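Local atomic coordinates of multicopper oxidase (Arthrobacter sp. FB24, PDB entry 3GDC), a protein that probably oxidises phenolic or similar substrates with its bound copper ions while reducing dioxygen to water, as a laccase-type multicopper oxidase. Residues Asp101-Gly105 against Cys133-Pro137; Gln201-Ile207 against Ile255-Pro261; Tyr262-Phe268 against Trp280-Val286. All coordinates share one frame; numbering follows the deposited sequence.

Interaction 1: residues Asp101-Gly105 against Cys133-Pro137; sequences DGTPG and CHQSP. With CU (copper (II) ion), chain D; CU (copper (II) ion), chain O.
Cys133 and His134 belong to the His-Cys-His motif that links two kinds of copper site in multicopper oxidases, and His134 packs against the loop Asp101-Gly105. The CB of His134 sits 3.4 Å from Gly102 O. Thr103 OG1 lies over one face of the imidazole, 4.4 Å from His134 CG. Pro104 comes in beside the backbone, its CD 3.3 Å from His134 O and its CG 3.6 Å from Gln135 NE2. That amide nitrogen has its polar partner in Ser110. Thr103 OG1 also donates to Asp101 OD2 at 2.7 Å, from above the carboxylate plane.

Two coppers flank the contact. His134 NE2 binds one at 1.9 Å, together with His224 and His269 of a second subunit. Cys133 SG binds the other at 2.2 Å, with His88 and His141. A chi1 of 179° turns Cys133 SG away from its backbone N and toward the N-H of Gln135. The N-H...S bond from Gln135 N to Cys133 SG is long (3.4 Å) but nearly straight (168°), and is likely to fix SG in place beside its copper. Asp101 OD2 is hydrogen-bonded to His224 of the second subunit and so is likely to orient that copper ligand across the interface.

Thr89 OG1 bonds to both Gly102 O and His134 N, bridging the segments. The first loop runs between strands 91-92 and 116-122. The second leads from strand 127-132 into helix 138-143.

Interaction 2: residues Gln201-Ile207 against Ile255-Pro261; sequences QHELVRI and ILELRFP
Val205-Ile207 and Ile255-Leu258 pair as antiparallel strands, their axes 4.7 Å apart at closest approach. Val205 with Leu258 and Ile207 with Leu256 are hydrogen-bonded pairs, and Arg206 with Glu257 is the non-hydrogen-bonded pair between them. Beyond the strands the pairing opens at Glu203. A water fills in there, donating to Glu203 O and accepting from Phe260 N. The backbones meet again where His202 N donates to Phe260 O at 2.8 Å.

Arg206 and Glu257 lie side by side on one face of the sheet. NE and NH2 of Arg206 both grip Glu257 OE2, at 2.8 and 2.9 Å, from the same side of the carboxylate and above its plane. The two flat groups are turned 41° apart. A bend at chi3 (-63°) of Arg206 turns its NE toward this oxygen. Its NH2 also bonds to Pro159 O. Arg259 reaches over the loop and its NH1 donates in plane to His202 O at 2.9 Å, while Leu204 CB covers one face of the guanidinium, 3.8 Å from Arg259 CZ. Gln201 NE2 meets Pro261 O at 2.8 Å from above the carbonyl plane. On the face of Val205 and Ile207 the contacts are apolar. Ile207 CB faces Leu256 CG, and Val205 CG2 touches the edge of the Phe260 ring.

The two sides of the pair thus differ in chemistry. Val205, Ile207, Leu256 and Leu258 give an oily inner side of the cupredoxin-like sandwich. The salt bridge on the other side probably offsets the charge of the buried Arg206.

Interaction 3: residues Tyr262-Phe268 against Trp280-Val286; sequences YPGKFMF and WMGFFEV
Phe268 can be followed outward from CB, which lies 3.9 Å from Phe284 CE2. Its CG is between the backbone N and the carbonyl carbon (chi1 72°), which swings the ring back over the facing strand. Phe268 CD2 meets Phe284 CD2 at 3.5 Å, and Phe284 CE2 sits over one face of the ring. On the other branch Phe268 CD1 is 3.5 Å from Trp280 CZ3, meeting the indole at its edge. Phe268 CE1 also lies against Trp280 CZ3, and Phe268 CE2 is 3.5 Å from Phe283 N. Gly282 N lies over the opposite face. An alanine in place of Phe268 is likely to leave a gap between Trp280 and Phe284 and deprive both rings of their shared partner.

The strands are antiparallel, with hydrogen-bonded pairs Gly264-Val286, Phe266-Phe284 and Phe268-Gly282. On the other face Lys265 lies across the Phe283 ring. Lys265 CD makes a CH-pi contact at 4.3 Å from the Phe283 ring centroid, and Lys265 NZ an off-centre cation-pi contact at 4.5 Å from that centroid. Met267 CE touches Met281 CE at 3.6 Å and also packs on Phe283. Met267 is close to a bound copper and packs on His134 of the third subunit.

Strand 264-269 lies between 281-287 and 218-223 in the sheet, and strand 197-200 flanks 281-287. Phe268 and Phe284 face Met167 of strand 163-172.

From the N terminus, interaction 1 comes first. It joins two loops of the first copper-binding region, closing a stretch of 27 residues that includes strand 116-122. Interaction 2 follows in the second region, bringing strand 205-211 to 253-258 across 47 residues. Interaction 3 then closes a short connection holding helix 273-276. The three are in series; none nests or crosses. Interactions 2 and 3 touch, with Phe260 packed on Phe284 and Val286, so they tie two sheets of one sandwich together. Interaction 1 lies about 20 Å or more from both, between nearest atoms, yet its His134 and Met267 of interaction 3 meet between neighbouring subunits.

Interaction 1: residues Asp101-Gly105 against Cys133-Pro137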
# COMPACT_ATOMS: atom_id res chain seq x y z
N ASP A 101 11.07 23.91 -9.69
CA ASP A 101 10.18 22.87 -9.19
C ASP A 101 8.86 22.78 -9.97
O ASP A 101 8.09 21.83 -9.79
CB ASP A 101 9.94 23.14 -7.69
CG ASP A 101 9.08 22.10 -7.02
OD1 ASP A 101 9.44 20.91 -7.02
OD2 ASP A 101 8.03 22.50 -6.47
N GLY A 102 8.60 23.76 -10.82
CA GLY A 102 7.36 23.79 -11.61
C GLY A 102 6.09 23.98 -10.80
O GLY A 102 5.02 23.48 -11.16
N THR A 103 6.19 24.72 -9.70
CA THR A 103 5.02 24.97 -8.86
C THR A 103 4.53 26.41 -9.06
O THR A 103 5.30 27.35 -8.90
CB THR A 103 5.35 24.69 -7.37
OG1 THR A 103 5.60 23.30 -7.21
CG2 THR A 103 4.21 25.11 -6.46
N PRO A 104 3.24 26.58 -9.43
CA PRO A 104 2.72 27.95 -9.54
C PRO A 104 2.95 28.75 -8.25
O PRO A 104 2.76 28.23 -7.15
CB PRO A 104 1.23 27.72 -9.79
CG PRO A 104 1.19 26.40 -10.49
CD PRO A 104 2.22 25.58 -9.77
N GLY A 105 3.37 30.00 -8.41
CA GLY A 105 3.64 30.88 -7.26
C GLY A 105 5.07 30.84 -6.77
O GLY A 105 5.48 31.69 -5.96
N CYS A 133 2.58 17.72 -14.82
CA CYS A 133 2.18 19.11 -14.65
C CYS A 133 1.74 19.37 -13.21
O CYS A 133 1.18 18.48 -12.55
CB CYS A 133 1.06 19.47 -15.64
SG CYS A 133 0.50 21.17 -15.46
N HIS A 134 2.00 20.58 -12.72
CA HIS A 134 1.59 20.91 -11.35
C HIS A 134 0.67 22.14 -11.27
O HIS A 134 0.54 22.77 -10.22
CB HIS A 134 2.82 21.04 -10.44
CG HIS A 134 2.54 20.68 -9.02
ND1 HIS A 134 1.72 21.42 -8.21
CD2 HIS A 134 2.99 19.64 -8.26
CE1 HIS A 134 1.66 20.87 -7.01
NE2 HIS A 134 2.42 19.79 -7.02
N GLN A 135 0.04 22.48 -12.39
CA GLN A 135 -0.97 23.54 -12.44
C GLN A 135 -2.26 23.10 -11.73
O GLN A 135 -2.68 21.94 -11.82
CB GLN A 135 -1.25 23.92 -13.90
CG GLN A 135 -2.24 25.08 -14.11
CD GLN A 135 -1.65 26.44 -13.76
OE1 GLN A 135 -2.39 27.40 -13.46
NE2 GLN A 135 -0.34 26.54 -13.80
N SER A 136 -2.88 24.03 -11.01
CA SER A 136 -4.18 23.79 -10.39
C SER A 136 -5.30 24.13 -11.38
O SER A 136 -5.17 25.08 -12.16
CB SER A 136 -4.35 24.61 -9.11
OG SER A 136 -3.31 24.31 -8.18
N PRO A 137 -6.42 23.37 -11.36
CA PRO A 137 -6.74 22.21 -10.50
C PRO A 137 -5.89 20.99 -10.84
O PRO A 137 -5.81 20.60 -12.01
CB PRO A 137 -8.21 21.93 -10.84
CG PRO A 137 -8.40 22.47 -12.18
CD PRO A 137 -7.52 23.68 -12.28
CU CU D . -1.16 21.58 -16.82
CU CU O . 2.99 18.69 -5.54

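Interaction 2: residues Gln201-Ile207 against Ile255-Pro261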
# COMPACT_ATOMS: atom_id res chain seq x y z
N GLN A 201 13.37 -16.15 -23.44
CA GLN A 201 13.55 -17.07 -22.31
C GLN A 201 14.92 -16.89 -21.67
O GLN A 201 15.94 -16.80 -22.37
CB GLN A 201 13.37 -18.52 -22.80
CG GLN A 201 13.25 -19.57 -21.71
CD GLN A 201 13.17 -20.98 -22.29
OE1 GLN A 201 13.29 -21.19 -23.50
NE2 GLN A 201 12.96 -21.96 -21.41
N HIS A 202 14.93 -16.81 -20.34
CA HIS A 202 16.15 -16.76 -19.51
C HIS A 202 16.85 -15.39 -19.45
O HIS A 202 17.71 -15.18 -18.59
CB HIS A 202 17.18 -17.86 -19.89
CG HIS A 202 16.63 -19.25 -19.83
ND1 HIS A 202 16.07 -19.79 -18.69
CD2 HIS A 202 16.56 -20.22 -20.78
CE1 HIS A 202 15.67 -21.03 -18.94
NE2 HIS A 202 15.95 -21.31 -20.20
N GLU A 203 16.49 -14.48 -20.36
CA GLU A 203 17.14 -13.17 -20.43
C GLU A 203 16.73 -12.27 -19.27
O GLU A 203 15.61 -12.35 -18.77
CB GLU A 203 16.79 -12.46 -21.74
CG GLU A 203 17.61 -12.92 -22.94
CD GLU A 203 17.67 -11.85 -24.03
OE1 GLU A 203 16.75 -11.00 -24.10
OE2 GLU A 203 18.64 -11.87 -24.83
N LEU A 204 17.63 -11.39 -18.84
CA LEU A 204 17.30 -10.46 -17.77
C LEU A 204 16.45 -9.29 -18.27
O LEU A 204 16.92 -8.43 -19.03
CB LEU A 204 18.56 -9.93 -17.09
CG LEU A 204 18.31 -9.04 -15.87
CD1 LEU A 204 17.54 -9.77 -14.78
CD2 LEU A 204 19.65 -8.54 -15.33
N VAL A 205 15.19 -9.26 -17.84
CA VAL A 205 14.25 -8.21 -18.21
C VAL A 205 14.15 -7.22 -17.05
O VAL A 205 13.97 -7.63 -15.91
CB VAL A 205 12.85 -8.80 -18.55
CG1 VAL A 205 11.82 -7.68 -18.80
CG2 VAL A 205 12.95 -9.74 -19.76
N ARG A 206 14.30 -5.92 -17.33
CA ARG A 206 14.25 -4.88 -16.32
C ARG A 206 13.16 -3.89 -16.71
O ARG A 206 13.21 -3.26 -17.77
CB ARG A 206 15.61 -4.16 -16.18
CG ARG A 206 15.63 -2.99 -15.21
CD ARG A 206 17.06 -2.44 -14.97
NE ARG A 206 17.91 -3.46 -14.34
CZ ARG A 206 19.20 -3.67 -14.64
NH1 ARG A 206 19.80 -2.93 -15.56
NH2 ARG A 206 19.87 -4.64 -14.02
N ILE A 207 12.16 -3.75 -15.84
CA ILE A 207 11.02 -2.89 -16.12
C ILE A 207 11.01 -1.72 -15.14
O ILE A 207 11.04 -1.92 -13.93
CB ILE A 207 9.68 -3.67 -15.99
CG1 ILE A 207 9.69 -4.92 -16.87
CG2 ILE A 207 8.49 -2.75 -16.32
CD1 ILE A 207 8.53 -5.90 -16.56
N ILE A 255 11.66 -0.49 -9.93
CA ILE A 255 12.21 -1.37 -10.95
C ILE A 255 11.83 -2.81 -10.62
O ILE A 255 11.96 -3.23 -9.47
CB ILE A 255 13.74 -1.25 -11.05
CG1 ILE A 255 14.12 0.20 -11.41
CG2 ILE A 255 14.29 -2.25 -12.07
CD1 ILE A 255 15.63 0.49 -11.38
N LEU A 256 11.36 -3.54 -11.64
CA LEU A 256 11.17 -4.98 -11.52
C LEU A 256 12.23 -5.67 -12.37
O LEU A 256 12.49 -5.25 -13.50
CB LEU A 256 9.79 -5.43 -12.01
CG LEU A 256 8.51 -4.61 -12.11
CD1 LEU A 256 7.30 -5.53 -11.94
CD2 LEU A 256 8.40 -3.41 -11.18
N GLU A 257 12.81 -6.73 -11.84
CA GLU A 257 13.78 -7.53 -12.58
C GLU A 257 13.38 -8.99 -12.58
O GLU A 257 13.09 -9.56 -11.51
CB GLU A 257 15.19 -7.38 -12.00
CG GLU A 257 15.75 -5.97 -12.08
CD GLU A 257 17.25 -5.91 -11.81
OE1 GLU A 257 17.84 -6.97 -11.51
OE2 GLU A 257 17.83 -4.80 -11.92
N LEU A 258 13.35 -9.60 -13.76
CA LEU A 258 13.10 -11.03 -13.84
C LEU A 258 13.71 -11.71 -15.06
O LEU A 258 14.11 -11.06 -16.01
CB LEU A 258 11.60 -11.32 -13.75
CG LEU A 258 10.69 -10.97 -14.92
CD1 LEU A 258 9.36 -11.66 -14.68
CD2 LEU A 258 10.48 -9.47 -15.04
N ARG A 259 13.77 -13.04 -15.00
CA ARG A 259 14.11 -13.88 -16.15
C ARG A 259 12.97 -14.88 -16.31
O ARG A 259 12.65 -15.58 -15.35
CB ARG A 259 15.43 -14.63 -15.92
CG ARG A 259 16.60 -13.74 -15.57
CD ARG A 259 17.84 -14.57 -15.24
NE ARG A 259 19.01 -13.72 -14.98
CZ ARG A 259 19.89 -13.34 -15.91
NH1 ARG A 259 19.75 -13.72 -17.18
NH2 ARG A 259 20.92 -12.57 -15.57
N PHE A 260 12.37 -14.94 -17.49
CA PHE A 260 11.26 -15.86 -17.75
C PHE A 260 11.80 -17.26 -18.03
O PHE A 260 12.50 -17.45 -19.03
CB PHE A 260 10.44 -15.39 -18.94
CG PHE A 260 9.63 -14.14 -18.69
CD1 PHE A 260 8.28 -14.23 -18.36
CD2 PHE A 260 10.21 -12.88 -18.82
CE1 PHE A 260 7.52 -13.08 -18.14
CE2 PHE A 260 9.45 -11.72 -18.61
CZ PHE A 260 8.11 -11.82 -18.27
N PRO A 261 11.51 -18.24 -17.15
CA PRO A 261 12.10 -19.58 -17.29
C PRO A 261 11.49 -20.43 -18.40
O PRO A 261 12.13 -21.39 -18.84
CB PRO A 261 11.84 -20.22 -15.93
CG PRO A 261 10.59 -19.57 -15.45
CD PRO A 261 10.65 -18.15 -15.95
O HOH W 1 13.47 -13.51 -19.65

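Interaction 3: residues Tyr262-Phe268 against Trp280-Val286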
# COMPACT_ATOMS: atom_id res chain seq x y z
N TYR A 262 10.28 -20.09 -18.85
CA TYR A 262 9.54 -20.92 -19.81
C TYR A 262 8.96 -20.12 -20.97
O TYR A 262 8.50 -19.00 -20.78
CB TYR A 262 8.40 -21.68 -19.09
CG TYR A 262 8.88 -22.65 -18.05
CD1 TYR A 262 9.65 -23.77 -18.41
CD2 TYR A 262 8.58 -22.47 -16.69
CE1 TYR A 262 10.10 -24.66 -17.47
CE2 TYR A 262 9.03 -23.38 -15.73
CZ TYR A 262 9.80 -24.48 -16.13
OH TYR A 262 10.27 -25.39 -15.21
N PRO A 263 8.99 -20.68 -22.20
CA PRO A 263 8.43 -19.98 -23.35
C PRO A 263 6.90 -19.97 -23.28
O PRO A 263 6.33 -20.75 -22.52
CB PRO A 263 8.91 -20.81 -24.54
CG PRO A 263 9.07 -22.19 -23.98
CD PRO A 263 9.54 -22.00 -22.58
N GLY A 264 6.27 -19.09 -24.05
CA GLY A 264 4.81 -19.02 -24.11
C GLY A 264 4.22 -17.68 -23.70
O GLY A 264 4.96 -16.71 -23.51
N LYS A 265 2.90 -17.64 -23.57
CA LYS A 265 2.16 -16.43 -23.21
C LYS A 265 1.88 -16.36 -21.72
O LYS A 265 1.30 -17.29 -21.14
CB LYS A 265 0.83 -16.38 -23.95
CG LYS A 265 0.84 -15.69 -25.29
CD LYS A 265 -0.60 -15.46 -25.72
CE LYS A 265 -0.69 -14.74 -27.05
NZ LYS A 265 -2.10 -14.29 -27.28
N PHE A 266 2.27 -15.25 -21.10
CA PHE A 266 2.05 -15.02 -19.67
C PHE A 266 1.36 -13.69 -19.45
O PHE A 266 1.90 -12.63 -19.79
CB PHE A 266 3.38 -15.10 -18.92
CG PHE A 266 4.02 -16.45 -19.00
CD1 PHE A 266 3.69 -17.43 -18.07
CD2 PHE A 266 4.91 -16.76 -20.02
CE1 PHE A 266 4.26 -18.70 -18.14
CE2 PHE A 266 5.49 -18.04 -20.11
CZ PHE A 266 5.17 -19.01 -19.16
N MET A 267 0.14 -13.74 -18.92
CA MET A 267 -0.64 -12.53 -18.68
C MET A 267 0.02 -11.63 -17.63
O MET A 267 0.68 -12.11 -16.70
CB MET A 267 -2.06 -12.89 -18.25
CG MET A 267 -3.05 -11.73 -18.30
SD MET A 267 -4.71 -12.30 -17.88
CE MET A 267 -5.23 -12.96 -19.45
N PHE A 268 -0.11 -10.32 -17.82
CA PHE A 268 0.23 -9.37 -16.77
C PHE A 268 -0.88 -8.32 -16.69
O PHE A 268 -1.45 -7.94 -17.72
CB PHE A 268 1.63 -8.76 -16.94
CG PHE A 268 1.76 -7.79 -18.07
CD1 PHE A 268 1.86 -6.41 -17.82
CD2 PHE A 268 1.83 -8.23 -19.39
CE1 PHE A 268 1.98 -5.50 -18.88
CE2 PHE A 268 1.95 -7.34 -20.44
CZ PHE A 268 2.03 -5.96 -20.19
N TRP A 280 -6.28 -2.44 -18.26
CA TRP A 280 -4.95 -2.68 -17.69
C TRP A 280 -4.69 -4.20 -17.62
O TRP A 280 -4.65 -4.82 -16.56
CB TRP A 280 -4.79 -1.89 -16.37
CG TRP A 280 -3.51 -2.04 -15.54
CD1 TRP A 280 -3.31 -1.50 -14.29
CD2 TRP A 280 -2.31 -2.77 -15.85
NE1 TRP A 280 -2.08 -1.85 -13.81
CE2 TRP A 280 -1.44 -2.63 -14.74
CE3 TRP A 280 -1.88 -3.54 -16.95
CZ2 TRP A 280 -0.18 -3.22 -14.69
CZ3 TRP A 280 -0.62 -4.12 -16.90
CH2 TRP A 280 0.22 -3.96 -15.78
N MET A 281 -4.54 -4.80 -18.81
CA MET A 281 -4.13 -6.19 -18.96
C MET A 281 -3.42 -6.41 -20.29
O MET A 281 -3.72 -5.74 -21.28
CB MET A 281 -5.33 -7.15 -18.80
CG MET A 281 -6.40 -7.04 -19.84
SD MET A 281 -7.73 -8.29 -19.67
CE MET A 281 -6.82 -9.76 -19.32
N GLY A 282 -2.46 -7.32 -20.29
CA GLY A 282 -1.74 -7.70 -21.49
C GLY A 282 -1.06 -9.05 -21.32
O GLY A 282 -1.31 -9.76 -20.34
N PHE A 283 -0.22 -9.40 -22.29
CA PHE A 283 0.59 -10.61 -22.23
C PHE A 283 2.05 -10.30 -22.48
O PHE A 283 2.37 -9.40 -23.27
CB PHE A 283 0.19 -11.59 -23.33
CG PHE A 283 -1.18 -12.16 -23.18
CD1 PHE A 283 -1.42 -13.16 -22.24
CD2 PHE A 283 -2.22 -11.73 -23.99
CE1 PHE A 283 -2.70 -13.71 -22.10
CE2 PHE A 283 -3.50 -12.27 -23.86
CZ PHE A 283 -3.74 -13.26 -22.91
N PHE A 284 2.92 -11.07 -21.84
CA PHE A 284 4.29 -11.28 -22.33
C PHE A 284 4.27 -12.50 -23.24
O PHE A 284 3.59 -13.49 -22.95
CB PHE A 284 5.26 -11.55 -21.19
CG PHE A 284 5.64 -10.33 -20.41
CD1 PHE A 284 6.77 -9.60 -20.76
CD2 PHE A 284 4.87 -9.92 -19.33
CE1 PHE A 284 7.12 -8.46 -20.02
CE2 PHE A 284 5.21 -8.78 -18.59
CZ PHE A 284 6.34 -8.06 -18.95
N GLU A 285 4.99 -12.40 -24.35
CA GLU A 285 5.21 -13.54 -25.23
C GLU A 285 6.69 -13.91 -25.15
O GLU A 285 7.56 -13.17 -25.61
CB GLU A 285 4.81 -13.19 -26.67
CG GLU A 285 4.99 -14.35 -27.66
CD GLU A 285 3.98 -15.45 -27.47
OE1 GLU A 285 2.79 -15.22 -27.79
OE2 GLU A 285 4.36 -16.55 -27.02
N VAL A 286 6.97 -15.05 -24.53
CA VAL A 286 8.34 -15.47 -24.25
C VAL A 286 8.77 -16.46 -25.32
O VAL A 286 8.16 -17.51 -25.49
CB VAL A 286 8.48 -16.14 -22.85
CG1 VAL A 286 9.94 -16.44 -22.53
CG2 VAL A 286 7.86 -15.27 -21.76